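Local atomic coordinates of NalD (Pseudomonas aeruginosa PAO1, PDB entry 5DAJ), a protein that represses transcription of the MexAB-OprM multidrug efflux pump as its secondary, TetR-family regulator, and binds novobiocin, which induces expression of the pump. Residues T11-L16 against A46-F51; L88-L93 against L194-F198; E20-L24 against R107-I111; N53-N59 against E121-A125. All coordinates share one frame; numbering follows the deposited sequence.

Contact 1: residues T11-L16 against A46-F51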
loop_
_atom_site.group_PDB
_atom_site.type_symbol
_atom_site.label_atom_id
_atom_site.label_comp_id
_atom_site.label_asym_id
_atom_site.label_seq_id
_atom_site.Cartn_x
_atom_site.Cartn_y
_atom_site.Cartn_z
ATOM N N THR A 11 -15.815 -21.540 19.335
ATOM C CA THR A 11 -15.597 -22.161 18.022
ATOM C C THR A 11 -15.262 -21.124 16.942
ATOM O O THR A 11 -14.385 -21.353 16.106
ATOM C CB THR A 11 -16.840 -22.959 17.553
ATOM O OG1 THR A 11 -17.299 -23.811 18.612
ATOM C CG2 THR A 11 -16.512 -23.814 16.345
ATOM N N ARG A 12 -15.949 -19.984 16.981
ATOM C CA ARG A 12 -15.669 -18.868 16.058
ATOM C C ARG A 12 -14.226 -18.361 16.177
ATOM O O ARG A 12 -13.531 -18.178 15.166
ATOM C CB ARG A 12 -16.633 -17.697 16.303
ATOM C CG ARG A 12 -17.918 -17.758 15.509
ATOM C CD ARG A 12 -18.899 -16.677 15.906
ATOM N NE ARG A 12 -18.316 -15.345 15.693
ATOM C CZ ARG A 12 -18.300 -14.676 14.529
ATOM N NH1 ARG A 12 -18.858 -15.185 13.425
ATOM N NH2 ARG A 12 -17.724 -13.469 14.462
ATOM N N THR A 13 -13.801 -18.097 17.409
ATOM C CA THR A 13 -12.441 -17.598 17.677
ATOM C C THR A 13 -11.385 -18.597 17.200
ATOM O O THR A 13 -10.383 -18.200 16.590
ATOM C CB THR A 13 -12.217 -17.316 19.174
ATOM O OG1 THR A 13 -13.287 -16.506 19.676
ATOM C CG2 THR A 13 -10.894 -16.586 19.400
ATOM N N ALA A 14 -11.615 -19.875 17.501
ATOM C CA ALA A 14 -10.707 -20.961 17.102
ATOM C C ALA A 14 -10.497 -20.987 15.595
ATOM O O ALA A 14 -9.362 -21.058 15.119
ATOM C CB ALA A 14 -11.254 -22.298 17.560
ATOM N N ILE A 15 -11.601 -20.889 14.866
ATOM C CA ILE A 15 -11.587 -20.818 13.398
ATOM C C ILE A 15 -10.786 -19.603 12.885
ATOM O O ILE A 15 -9.974 -19.741 11.962
ATOM C CB ILE A 15 -13.028 -20.801 12.808
ATOM C CG1 ILE A 15 -13.683 -22.177 12.991
ATOM C CG2 ILE A 15 -13.022 -20.434 11.328
ATOM C CD1 ILE A 15 -15.171 -22.208 12.708
ATOM N N LEU A 16 -11.038 -18.428 13.464
ATOM C CA LEU A 16 -10.360 -17.190 13.044
ATOM C C LEU A 16 -8.863 -17.228 13.307
ATOM O O LEU A 16 -8.068 -16.725 12.493
ATOM C CB LEU A 16 -10.986 -15.940 13.694
ATOM C CG LEU A 16 -12.406 -15.610 13.221
ATOM C CD1 LEU A 16 -12.988 -14.476 14.058
ATOM C CD2 LEU A 16 -12.442 -15.234 11.742
ATOM N N ALA A 46 -19.100 -26.619 9.950
ATOM C CA ALA A 46 -19.092 -25.590 11.013
ATOM C C ALA A 46 -18.524 -24.245 10.544
ATOM O O ALA A 46 -19.018 -23.179 10.935
ATOM C CB ALA A 46 -18.318 -26.085 12.222
ATOM N N VAL A 47 -17.478 -24.302 9.728
ATOM C CA VAL A 47 -16.855 -23.082 9.165
ATOM C C VAL A 47 -17.840 -22.357 8.255
ATOM O O VAL A 47 -18.132 -21.167 8.447
ATOM C CB VAL A 47 -15.576 -23.402 8.367
ATOM C CG1 VAL A 47 -15.080 -22.170 7.619
ATOM C CG2 VAL A 47 -14.485 -23.927 9.287
ATOM N N TYR A 48 -18.357 -23.098 7.281
ATOM C CA TYR A 48 -19.435 -22.618 6.405
ATOM C C TYR A 48 -20.653 -22.096 7.196
ATOM O O TYR A 48 -21.232 -21.065 6.850
ATOM C CB TYR A 48 -19.838 -23.701 5.406
ATOM C CG TYR A 48 -18.982 -23.739 4.155
ATOM C CD1 TYR A 48 -19.202 -22.844 3.114
ATOM C CD2 TYR A 48 -17.976 -24.697 4.004
ATOM C CE1 TYR A 48 -18.436 -22.884 1.964
ATOM C CE2 TYR A 48 -17.206 -24.756 2.855
ATOM C CZ TYR A 48 -17.445 -23.851 1.830
ATOM O OH TYR A 48 -16.693 -23.927 0.676
ATOM N N TRP A 49 -20.963 -22.761 8.290
ATOM C CA TRP A 49 -22.045 -22.407 9.170
ATOM C C TRP A 49 -21.877 -21.063 9.864
ATOM O O TRP A 49 -22.785 -20.276 9.936
ATOM C CB TRP A 49 -22.182 -23.512 10.197
ATOM C CG TRP A 49 -23.339 -23.379 11.064
ATOM C CD1 TRP A 49 -23.327 -23.083 12.359
ATOM C CD2 TRP A 49 -24.702 -23.554 10.710
ATOM N NE1 TRP A 49 -24.583 -23.031 12.852
ATOM C CE2 TRP A 49 -25.454 -23.317 11.846
ATOM C CE3 TRP A 49 -25.361 -23.867 9.534
ATOM C CZ2 TRP A 49 -26.818 -23.395 11.852
ATOM C CZ3 TRP A 49 -26.706 -23.943 9.548
ATOM C CH2 TRP A 49 -27.423 -23.701 10.691
ATOM N N HIS A 50 -20.695 -20.813 10.387
ATOM C CA HIS A 50 -20.361 -19.561 11.083
ATOM C C HIS A 50 -20.005 -18.381 10.188
ATOM O O HIS A 50 -20.242 -17.222 10.564
ATOM C CB HIS A 50 -19.218 -19.797 12.074
ATOM C CG HIS A 50 -19.639 -20.609 13.250
ATOM N ND1 HIS A 50 -20.628 -20.183 14.110
ATOM C CD2 HIS A 50 -19.245 -21.823 13.695
ATOM C CE1 HIS A 50 -20.801 -21.089 15.054
ATOM N NE2 HIS A 50 -19.980 -22.099 14.821
ATOM N N PHE A 51 -19.390 -18.664 9.045
ATOM C CA PHE A 51 -18.810 -17.606 8.199
ATOM C C PHE A 51 -19.269 -17.563 6.750
ATOM O O PHE A 51 -18.878 -16.657 6.028
ATOM C CB PHE A 51 -17.281 -17.683 8.267
ATOM C CG PHE A 51 -16.735 -17.415 9.638
ATOM C CD1 PHE A 51 -16.739 -16.115 10.159
ATOM C CD2 PHE A 51 -16.239 -18.449 10.417
ATOM C CE1 PHE A 51 -16.239 -15.855 11.422
ATOM C CE2 PHE A 51 -15.741 -18.192 11.688
ATOM C CZ PHE A 51 -15.743 -16.895 12.190
#
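Ile15 drops as a knob into the hole formed by Ala46, Val47, His50 and Phe51, and this apolar fit is the middle of the contact. Its two branches divide the work: CD1 reaches Val47 CG2 at 3.9 Å, while Ile15 CG2 lies 3.5 Å from Phe51 CE2. The far end of the Phe51 ring is taken up by Leu16, whose CG sits 3.7 Å from Phe51 CZ, so Ile15 and Leu16 share the outer end of the ring.

The second kind of contact involves Arg12. Its CG methylene stands over a face of the His50 imidazole, 4.2 Å from the ring centroid, a CH-pi contact. A bend at chi3 (60°) then swings the guanidinium over to Phe51, where Arg12 NH1 comes 3.4 Å from Phe51 CE1 and the two planes are tilted 35° apart. The charge itself is answered elsewhere, by a salt bridge from NH2 to Glu60. No hydrogen bond joins the two segments.

Helix 44-51 closes the predicted helix-turn-helix and, as in other TetR-type repressors, is probably the recognition helix. Segments 46-51 and 11-16 run at 105° to each other. Helix 33-40 meets the contact through Ile36 on Ile15 and Ala37 on Val47, and helix 54-63 packs Leu57 against Leu16, Val47 and Phe51.

Contact 2: residues L88-L93 against L194-F198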
loop_
_atom_site.group_PDB
_atom_site.type_symbol
_atom_site.label_atom_id
_atom_site.label_comp_id
_atom_site.label_asym_id
_atom_site.label_seq_id
_atom_site.Cartn_x
_atom_site.Cartn_y
_atom_site.Cartn_z
ATOM N N LEU A 88 -6.121 14.411 15.843
ATOM C CA LEU A 88 -5.903 13.693 14.582
ATOM C C LEU A 88 -4.448 13.231 14.452
ATOM O O LEU A 88 -4.193 12.072 14.097
ATOM C CB LEU A 88 -6.287 14.560 13.380
ATOM C CG LEU A 88 -6.002 13.950 12.006
ATOM C CD1 LEU A 88 -6.751 12.637 11.812
ATOM C CD2 LEU A 88 -6.358 14.933 10.911
ATOM N N TYR A 89 -3.515 14.141 14.741
ATOM C CA TYR A 89 -2.085 13.803 14.779
ATOM C C TYR A 89 -1.811 12.664 15.769
ATOM O O TYR A 89 -1.183 11.663 15.416
ATOM C CB TYR A 89 -1.235 15.021 15.140
ATOM C CG TYR A 89 0.206 14.690 15.432
ATOM C CD1 TYR A 89 1.115 14.510 14.403
ATOM C CD2 TYR A 89 0.662 14.551 16.744
ATOM C CE1 TYR A 89 2.438 14.203 14.666
ATOM C CE2 TYR A 89 1.986 14.242 17.019
ATOM C CZ TYR A 89 2.870 14.073 15.972
ATOM O OH TYR A 89 4.177 13.757 16.246
ATOM N N ASP A 90 -2.313 12.826 16.993
ATOM C CA ASP A 90 -2.199 11.797 18.044
ATOM C C ASP A 90 -2.731 10.445 17.587
ATOM O O ASP A 90 -2.077 9.414 17.757
ATOM C CB ASP A 90 -2.954 12.212 19.317
ATOM C CG ASP A 90 -2.250 13.313 20.103
ATOM O OD1 ASP A 90 -1.050 13.568 19.885
ATOM O OD2 ASP A 90 -2.903 13.924 20.970
ATOM N N LEU A 91 -3.915 10.458 16.988
ATOM C CA LEU A 91 -4.525 9.231 16.458
ATOM C C LEU A 91 -3.637 8.534 15.419
ATOM O O LEU A 91 -3.462 7.308 15.460
ATOM C CB LEU A 91 -5.891 9.529 15.843
ATOM C CG LEU A 91 -6.604 8.326 15.206
ATOM C CD1 LEU A 91 -7.104 7.348 16.261
ATOM C CD2 LEU A 91 -7.754 8.786 14.330
ATOM N N CYS A 92 -3.113 9.315 14.481
ATOM C CA CYS A 92 -2.226 8.799 13.436
ATOM C C CYS A 92 -0.933 8.248 14.028
ATOM O O CYS A 92 -0.477 7.158 13.649
ATOM C CB CYS A 92 -1.884 9.890 12.427
ATOM S SG CYS A 92 -3.291 10.455 11.456
ATOM N N LEU A 93 -0.367 9.004 14.963
ATOM C CA LEU A 93 0.842 8.592 15.672
ATOM C C LEU A 93 0.662 7.235 16.361
ATOM O O LEU A 93 1.502 6.350 16.237
ATOM C CB LEU A 93 1.243 9.645 16.711
ATOM C CG LEU A 93 2.484 9.348 17.555
ATOM C CD1 LEU A 93 3.720 9.251 16.680
ATOM C CD2 LEU A 93 2.676 10.424 18.613
ATOM N N LEU A 194 5.621 11.550 10.414
ATOM C CA LEU A 194 4.367 12.299 10.291
ATOM C C LEU A 194 4.559 13.818 10.327
ATOM O O LEU A 194 3.792 14.557 9.700
ATOM C CB LEU A 194 3.388 11.888 11.397
ATOM C CG LEU A 194 2.962 10.423 11.392
ATOM C CD1 LEU A 194 2.163 10.114 12.639
ATOM C CD2 LEU A 194 2.149 10.079 10.154
ATOM N N GLU A 195 5.583 14.264 11.049
ATOM C CA GLU A 195 5.870 15.695 11.222
ATOM C C GLU A 195 5.727 16.534 9.941
ATOM O O GLU A 195 4.928 17.481 9.921
ATOM C CB GLU A 195 7.259 15.901 11.861
ATOM C CG GLU A 195 7.659 17.345 12.179
ATOM C CD GLU A 195 6.758 18.042 13.192
ATOM O OE1 GLU A 195 5.873 17.391 13.807
ATOM O OE2 GLU A 195 6.952 19.265 13.382
ATOM N N PRO A 196 6.469 16.188 8.870
ATOM C CA PRO A 196 6.439 17.053 7.684
ATOM C C PRO A 196 5.059 17.187 7.050
ATOM O O PRO A 196 4.694 18.269 6.607
ATOM C CB PRO A 196 7.408 16.365 6.719
ATOM C CG PRO A 196 7.466 14.951 7.171
ATOM C CD PRO A 196 7.328 15.011 8.656
HETATM N N MSE A 197 4.290 16.103 7.030
HETATM C CA MSE A 197 2.935 16.145 6.463
HETATM C C MSE A 197 2.116 17.174 7.194
HETATM O O MSE A 197 1.494 18.037 6.570
HETATM C CB MSE A 197 2.247 14.784 6.507
HETATM C CG MSE A 197 0.790 14.793 6.026
HETATM SE SE MSE A 197 0.630 15.475 4.175
HETATM C CE MSE A 197 1.236 13.858 3.226
ATOM N N PHE A 198 2.110 17.096 8.520
ATOM C CA PHE A 198 1.336 18.050 9.333
ATOM C C PHE A 198 1.875 19.475 9.281
ATOM O O PHE A 198 1.091 20.429 9.250
ATOM C CB PHE A 198 1.221 17.583 10.775
ATOM C CG PHE A 198 0.190 16.521 10.963
ATOM C CD1 PHE A 198 0.509 15.187 10.753
ATOM C CD2 PHE A 198 -1.114 16.854 11.302
ATOM C CE1 PHE A 198 -0.447 14.200 10.911
ATOM C CE2 PHE A 198 -2.067 15.869 11.468
ATOM C CZ PHE A 198 -1.735 14.541 11.271
#
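Leu93 N, hydrogen-bonded to Tyr89 O at 2.8 Å within its own helix, is also where Leu194 touches the backbone, with Leu194 CD1 3.6 Å from Leu93 N. The contact is an antiparallel helix pair in the C-terminal domain of a TetR-family repressor, with the axes of the short segments at 153°. No hydrogen bond crosses it, and the packing is wholly apolar.

Its main element is a T-shaped aromatic pair. Tyr89 turns an edge to the face of Phe198, centroids 5.3 Å apart and planes at 90°. With CG placed anti to the backbone N (chi1 170°), the tyrosine lays both CB and CD1 over that same phenylalanine ring, the CB as a CH-pi contact. Leu88 CG and Cys92 SG approach the Phe198 ring at its edge.

Trp205, the last residue of the model, extends the cluster by meeting both rings, edge-to-face with Tyr89. On helix 186-201, Pro196 and Met197, a selenomethionine, reach the second subunit, so this helix also takes part in the dimer. Leu194 completes the packing from one turn before Phe198: its CB lies 4.1 Å from Tyr89 CE1, and its CD1 sits 4.1 Å from Cys92 CB.

Contact 3: residues E20-L24 against R107-I111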
loop_
_atom_site.group_PDB
_atom_site.type_symbol
_atom_site.label_atom_id
_atom_site.label_comp_id
_atom_site.label_asym_id
_atom_site.label_seq_id
_atom_site.Cartn_x
_atom_site.Cartn_y
_atom_site.Cartn_z
ATOM N N GLU A 20 -6.056 -17.089 10.496
ATOM C CA GLU A 20 -5.025 -16.047 10.650
ATOM C C GLU A 20 -3.641 -16.647 10.412
ATOM O O GLU A 20 -2.873 -16.140 9.601
ATOM C CB GLU A 20 -5.109 -15.402 12.036
ATOM C CG GLU A 20 -4.107 -14.287 12.311
ATOM C CD GLU A 20 -4.158 -13.790 13.748
ATOM O OE1 GLU A 20 -5.256 -13.716 14.333
ATOM O OE2 GLU A 20 -3.084 -13.461 14.299
ATOM N N GLU A 21 -3.356 -17.753 11.087
ATOM C CA GLU A 21 -2.071 -18.462 10.933
ATOM C C GLU A 21 -1.865 -18.992 9.500
ATOM O O GLU A 21 -0.786 -18.818 8.915
ATOM C CB GLU A 21 -2.000 -19.605 11.966
ATOM C CG GLU A 21 -0.810 -20.487 12.043
ATOM C CD GLU A 21 -1.152 -21.906 12.487
ATOM O OE1 GLU A 21 -1.325 -22.850 11.659
ATOM O OE2 GLU A 21 -1.284 -22.062 13.702
ATOM N N LEU A 22 -2.905 -19.603 8.935
ATOM C CA LEU A 22 -2.828 -20.172 7.572
ATOM C C LEU A 22 -2.668 -19.108 6.487
ATOM O O LEU A 22 -1.779 -19.225 5.637
ATOM C CB LEU A 22 -4.033 -21.057 7.243
ATOM C CG LEU A 22 -3.827 -22.542 7.548
ATOM C CD1 LEU A 22 -4.150 -22.845 8.999
ATOM C CD2 LEU A 22 -4.684 -23.394 6.633
ATOM N N PHE A 23 -3.531 -18.093 6.515
ATOM C CA PHE A 23 -3.438 -16.958 5.583
ATOM C C PHE A 23 -2.044 -16.352 5.616
ATOM O O PHE A 23 -1.449 -16.085 4.569
ATOM C CB PHE A 23 -4.441 -15.845 5.924
ATOM C CG PHE A 23 -5.882 -16.174 5.641
ATOM C CD1 PHE A 23 -6.263 -17.222 4.798
ATOM C CD2 PHE A 23 -6.876 -15.385 6.197
ATOM C CE1 PHE A 23 -7.595 -17.482 4.549
ATOM C CE2 PHE A 23 -8.219 -15.643 5.953
ATOM C CZ PHE A 23 -8.578 -16.690 5.125
ATOM N N LEU A 24 -1.535 -16.174 6.828
ATOM C CA LEU A 24 -0.228 -15.569 7.051
ATOM C C LEU A 24 0.917 -16.392 6.445
ATOM O O LEU A 24 1.857 -15.844 5.875
ATOM C CB LEU A 24 -0.007 -15.353 8.552
ATOM C CG LEU A 24 1.157 -14.480 8.994
ATOM C CD1 LEU A 24 1.049 -13.075 8.423
ATOM C CD2 LEU A 24 1.183 -14.425 10.514
ATOM N N ARG A 107 -0.068 -8.975 12.531
ATOM C CA ARG A 107 -0.298 -10.222 11.784
ATOM C C ARG A 107 -1.427 -10.090 10.745
ATOM O O ARG A 107 -1.241 -10.411 9.568
ATOM C CB ARG A 107 -0.589 -11.393 12.733
ATOM C CG ARG A 107 0.615 -11.832 13.563
ATOM C CD ARG A 107 0.249 -12.818 14.678
ATOM N NE ARG A 107 -0.465 -13.999 14.188
ATOM C CZ ARG A 107 0.092 -15.122 13.724
ATOM N NH1 ARG A 107 1.409 -15.286 13.679
ATOM N NH2 ARG A 107 -0.685 -16.111 13.295
ATOM N N ILE A 108 -2.571 -9.585 11.189
ATOM C CA ILE A 108 -3.748 -9.447 10.332
ATOM C C ILE A 108 -3.538 -8.418 9.211
ATOM O O ILE A 108 -3.963 -8.642 8.076
ATOM C CB ILE A 108 -5.012 -9.111 11.157
ATOM C CG1 ILE A 108 -5.437 -10.348 11.961
ATOM C CG2 ILE A 108 -6.161 -8.671 10.255
ATOM C CD1 ILE A 108 -6.467 -10.083 13.037
ATOM N N LEU A 109 -2.904 -7.294 9.526
ATOM C CA LEU A 109 -2.622 -6.272 8.506
ATOM C C LEU A 109 -1.574 -6.728 7.502
ATOM O O LEU A 109 -1.655 -6.355 6.329
ATOM C CB LEU A 109 -2.210 -4.935 9.119
ATOM C CG LEU A 109 -3.326 -4.174 9.823
ATOM C CD1 LEU A 109 -2.747 -2.898 10.391
ATOM C CD2 LEU A 109 -4.488 -3.830 8.912
ATOM N N THR A 110 -0.618 -7.546 7.942
ATOM C CA THR A 110 0.354 -8.155 7.012
ATOM C C THR A 110 -0.402 -9.070 6.051
ATOM O O THR A 110 -0.083 -9.119 4.864
ATOM C CB THR A 110 1.472 -9.000 7.759
ATOM O OG1 THR A 110 2.150 -8.225 8.747
ATOM C CG2 THR A 110 2.563 -9.580 6.873
ATOM N N ILE A 111 -1.423 -9.765 6.546
ATOM C CA ILE A 111 -2.268 -10.573 5.652
ATOM C C ILE A 111 -2.959 -9.682 4.614
ATOM O O ILE A 111 -2.894 -9.946 3.409
ATOM C CB ILE A 111 -3.344 -11.374 6.410
ATOM C CG1 ILE A 111 -2.703 -12.480 7.238
ATOM C CG2 ILE A 111 -4.328 -11.984 5.429
ATOM C CD1 ILE A 111 -3.623 -13.053 8.290
#
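Glu20 is stretched out, CG trans to the backbone N (chi1 -179°) and the chain straight beyond it, while Arg107 folds at chi3 (55°); together these torsions bring carboxylate and guanidinium to each other across the two helices. Arg107 NE donates to Glu20 OE2 at 2.7 Å in a nearly straight salt-bridging bond. The oxygen lies in the guanidinium plane, and NE meets it on its anti side; this NE-H makes the one hydrogen bond across the contact.

Beyond the salt bridge, Leu24 lays CD2 over one face of the same guanidinium, and Glu21 CA passes its edge, 3.6 Å from Arg107 NH2. Ile111 packs along the backbone of the other helix: its CD1 touches Glu20 O at 3.4 Å and Phe23 CB at 3.7 Å, while Ile111 CG1 meets Leu24 CD1 at 4.0 Å. The two segments cross at 43°, joining the first helix of the DNA-binding domain to helix 103-114 of the C-terminal domain.

Glu20 OE1 has a salt bridge of its own to Lys104, so both carboxylate oxygens are engaged. Two cationic partners on helix 103-114 would probably keep Glu20 ionised, and the domain junction here combines a charge pair with an aliphatic patch.

Contact 4: residues N53-N59 against E121-A125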
loop_
_atom_site.group_PDB
_atom_site.type_symbol
_atom_site.label_atom_id
_atom_site.label_comp_id
_atom_site.label_asym_id
_atom_site.label_seq_id
_atom_site.Cartn_x
_atom_site.Cartn_y
_atom_site.Cartn_z
ATOM N N ASN A 53 -18.809 -17.801 3.647
ATOM C CA ASN A 53 -17.790 -17.869 2.610
ATOM C C ASN A 53 -16.470 -17.273 3.074
ATOM O O ASN A 53 -16.400 -16.619 4.116
ATOM C CB ASN A 53 -18.303 -17.153 1.359
ATOM C CG ASN A 53 -18.617 -15.686 1.612
ATOM O OD1 ASN A 53 -17.715 -14.883 1.806
ATOM N ND2 ASN A 53 -19.894 -15.327 1.582
ATOM N N LYS A 54 -15.440 -17.460 2.256
ATOM C CA LYS A 54 -14.085 -17.007 2.585
ATOM C C LYS A 54 -13.995 -15.490 2.771
ATOM O O LYS A 54 -13.285 -15.013 3.651
ATOM C CB LYS A 54 -13.072 -17.460 1.513
ATOM C CG LYS A 54 -11.628 -17.425 2.003
ATOM C CD LYS A 54 -10.607 -17.514 0.891
ATOM C CE LYS A 54 -10.594 -18.867 0.233
ATOM N NZ LYS A 54 -9.417 -18.994 -0.669
ATOM N N ALA A 55 -14.676 -14.739 1.910
ATOM C CA ALA A 55 -14.650 -13.259 1.943
ATOM C C ALA A 55 -15.223 -12.713 3.233
ATOM O O ALA A 55 -14.681 -11.770 3.810
ATOM C CB ALA A 55 -15.400 -12.672 0.757
ATOM N N HIS A 56 -16.326 -13.309 3.669
ATOM C CA HIS A 56 -16.975 -12.908 4.914
ATOM C C HIS A 56 -16.119 -13.262 6.117
ATOM O O HIS A 56 -16.058 -12.494 7.070
ATOM C CB HIS A 56 -18.337 -13.564 5.063
ATOM C CG HIS A 56 -19.140 -13.031 6.208
ATOM N ND1 HIS A 56 -19.518 -13.816 7.276
ATOM C CD2 HIS A 56 -19.621 -11.791 6.465
ATOM C CE1 HIS A 56 -20.212 -13.089 8.133
ATOM N NE2 HIS A 56 -20.286 -11.857 7.666
ATOM N N LEU A 57 -15.481 -14.432 6.059
ATOM C CA LEU A 57 -14.546 -14.877 7.098
ATOM C C LEU A 57 -13.421 -13.858 7.243
ATOM O O LEU A 57 -13.147 -13.355 8.331
ATOM C CB LEU A 57 -13.963 -16.249 6.754
ATOM C CG LEU A 57 -13.213 -16.965 7.879
ATOM C CD1 LEU A 57 -13.258 -18.470 7.679
ATOM C CD2 LEU A 57 -11.762 -16.516 7.997
ATOM N N PHE A 58 -12.799 -13.545 6.114
ATOM C CA PHE A 58 -11.714 -12.562 6.037
ATOM C C PHE A 58 -12.129 -11.210 6.621
ATOM O O PHE A 58 -11.359 -10.564 7.317
ATOM C CB PHE A 58 -11.283 -12.396 4.581
ATOM C CG PHE A 58 -10.123 -11.468 4.386
ATOM C CD1 PHE A 58 -8.858 -11.850 4.742
ATOM C CD2 PHE A 58 -10.306 -10.222 3.835
ATOM C CE1 PHE A 58 -7.782 -11.003 4.544
ATOM C CE2 PHE A 58 -9.237 -9.366 3.641
ATOM C CZ PHE A 58 -7.966 -9.764 3.997
ATOM N N ASN A 59 -13.356 -10.809 6.331
ATOM C CA ASN A 59 -13.907 -9.545 6.812
ATOM C C ASN A 59 -14.132 -9.518 8.329
ATOM O O ASN A 59 -13.850 -8.509 8.990
ATOM C CB ASN A 59 -15.223 -9.245 6.095
ATOM C CG ASN A 59 -15.373 -7.783 5.745
ATOM O OD1 ASN A 59 -16.355 -7.162 6.088
ATOM N ND2 ASN A 59 -14.383 -7.220 5.066
ATOM N N GLU A 121 -13.629 -13.631 -5.770
ATOM C CA GLU A 121 -14.000 -14.393 -4.563
ATOM C C GLU A 121 -13.845 -13.584 -3.261
ATOM O O GLU A 121 -14.448 -13.936 -2.257
ATOM C CB GLU A 121 -13.290 -15.765 -4.483
ATOM C CG GLU A 121 -11.890 -15.798 -3.873
ATOM C CD GLU A 121 -11.378 -17.215 -3.575
ATOM O OE1 GLU A 121 -12.175 -18.183 -3.614
ATOM O OE2 GLU A 121 -10.159 -17.358 -3.289
ATOM N N LEU A 122 -13.042 -12.515 -3.292
ATOM C CA LEU A 122 -12.930 -11.564 -2.175
ATOM C C LEU A 122 -13.563 -10.192 -2.459
ATOM O O LEU A 122 -13.177 -9.186 -1.869
ATOM C CB LEU A 122 -11.461 -11.405 -1.763
ATOM C CG LEU A 122 -10.866 -12.607 -1.012
ATOM C CD1 LEU A 122 -9.856 -13.345 -1.878
ATOM C CD2 LEU A 122 -10.214 -12.155 0.273
ATOM N N ARG A 123 -14.554 -10.160 -3.348
ATOM C CA ARG A 123 -15.258 -8.914 -3.707
ATOM C C ARG A 123 -15.839 -8.222 -2.476
ATOM O O ARG A 123 -15.639 -7.026 -2.276
ATOM C CB ARG A 123 -16.396 -9.197 -4.694
ATOM C CG ARG A 123 -16.949 -7.967 -5.396
ATOM C CD ARG A 123 -16.229 -7.720 -6.710
ATOM N NE ARG A 123 -16.797 -6.601 -7.458
ATOM C CZ ARG A 123 -16.413 -6.231 -8.681
ATOM N NH1 ARG A 123 -15.442 -6.883 -9.322
ATOM N NH2 ARG A 123 -17.005 -5.196 -9.270
ATOM N N GLU A 124 -16.554 -8.997 -1.664
ATOM C CA GLU A 124 -17.206 -8.503 -0.433
ATOM C C GLU A 124 -16.229 -7.843 0.538
ATOM O O GLU A 124 -16.532 -6.801 1.129
ATOM C CB GLU A 124 -17.916 -9.654 0.290
ATOM C CG GLU A 124 -18.636 -9.255 1.575
ATOM C CD GLU A 124 -19.178 -10.445 2.349
ATOM O OE1 GLU A 124 -19.421 -11.526 1.757
ATOM O OE2 GLU A 124 -19.369 -10.298 3.567
ATOM N N ALA A 125 -15.069 -8.470 0.694
ATOM C CA ALA A 125 -14.023 -7.964 1.586
ATOM C C ALA A 125 -13.448 -6.634 1.125
ATOM O O ALA A 125 -13.242 -5.725 1.933
ATOM C CB ALA A 125 -12.906 -8.975 1.707
#
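The capped start of helix 54-63, the helix that in TetR-family repressors leads from the DNA-binding domain to the C-terminal domain, meets the start of helix 123-145 here, with Ala55 facing Leu122 and Glu124. Asn53 is the N-cap: its OD1 accepts from His56 N at 2.8 Å, the donor tilted 32° from the carbonyl plane.

Ala55 is the point of closest backbone approach. Its methyl lies against Glu121 O, CB to O 3.4 Å, and is flanked by Glu124 CB. Phe58 takes two partners: Leu122 CD2 stands over one face of the ring, and Ala125 CB comes to its edge, 3.6 Å from Phe58 CD2. Asn59 brings ND2 to within 3.6 Å of Ala125 CA.

Charged groups take part as well. At the edge of the contact, Lys54 NZ makes a salt bridge of 3.2 Å to Glu121 OE2, met from above the carboxylate plane, and the same ammonium also donates to Thr31 O and Val28 O. Glu124, extended along its whole chain, sets OE2 at the edge of the His56 ring, 3.3 Å from His56 CD2.

Glu121 also packs on His30 of the second subunit. Elsewhere on helix 54-63, Leu57 reaches Ala19 of helix 6-26, while Phe58 continues onto Phe23 of that helix and onto Ile111 and Leu112 of helix 103-114.

From the N terminus, contact 1 closes first, bringing 46-51 back to 11-16 and tying the DNA-binding domain together. Before it closes, helix 6-26 has already opened contact 3 at 20-24, so the two cross. Contact 4 opens at 53-59 and contact 2 at 88-93; then 107-111 closes contact 3, 121-125 closes contact 4, and 194-198 closes contact 2 last. Contacts 2, 3 and 4 therefore all cross one another, and none nests. Contacts 3 and 4 join the two domains and touch side by side, their centres about 14 Å apart. Contact 2, within the C-terminal domain, lies with its centre about 38 Å from that of contact 1.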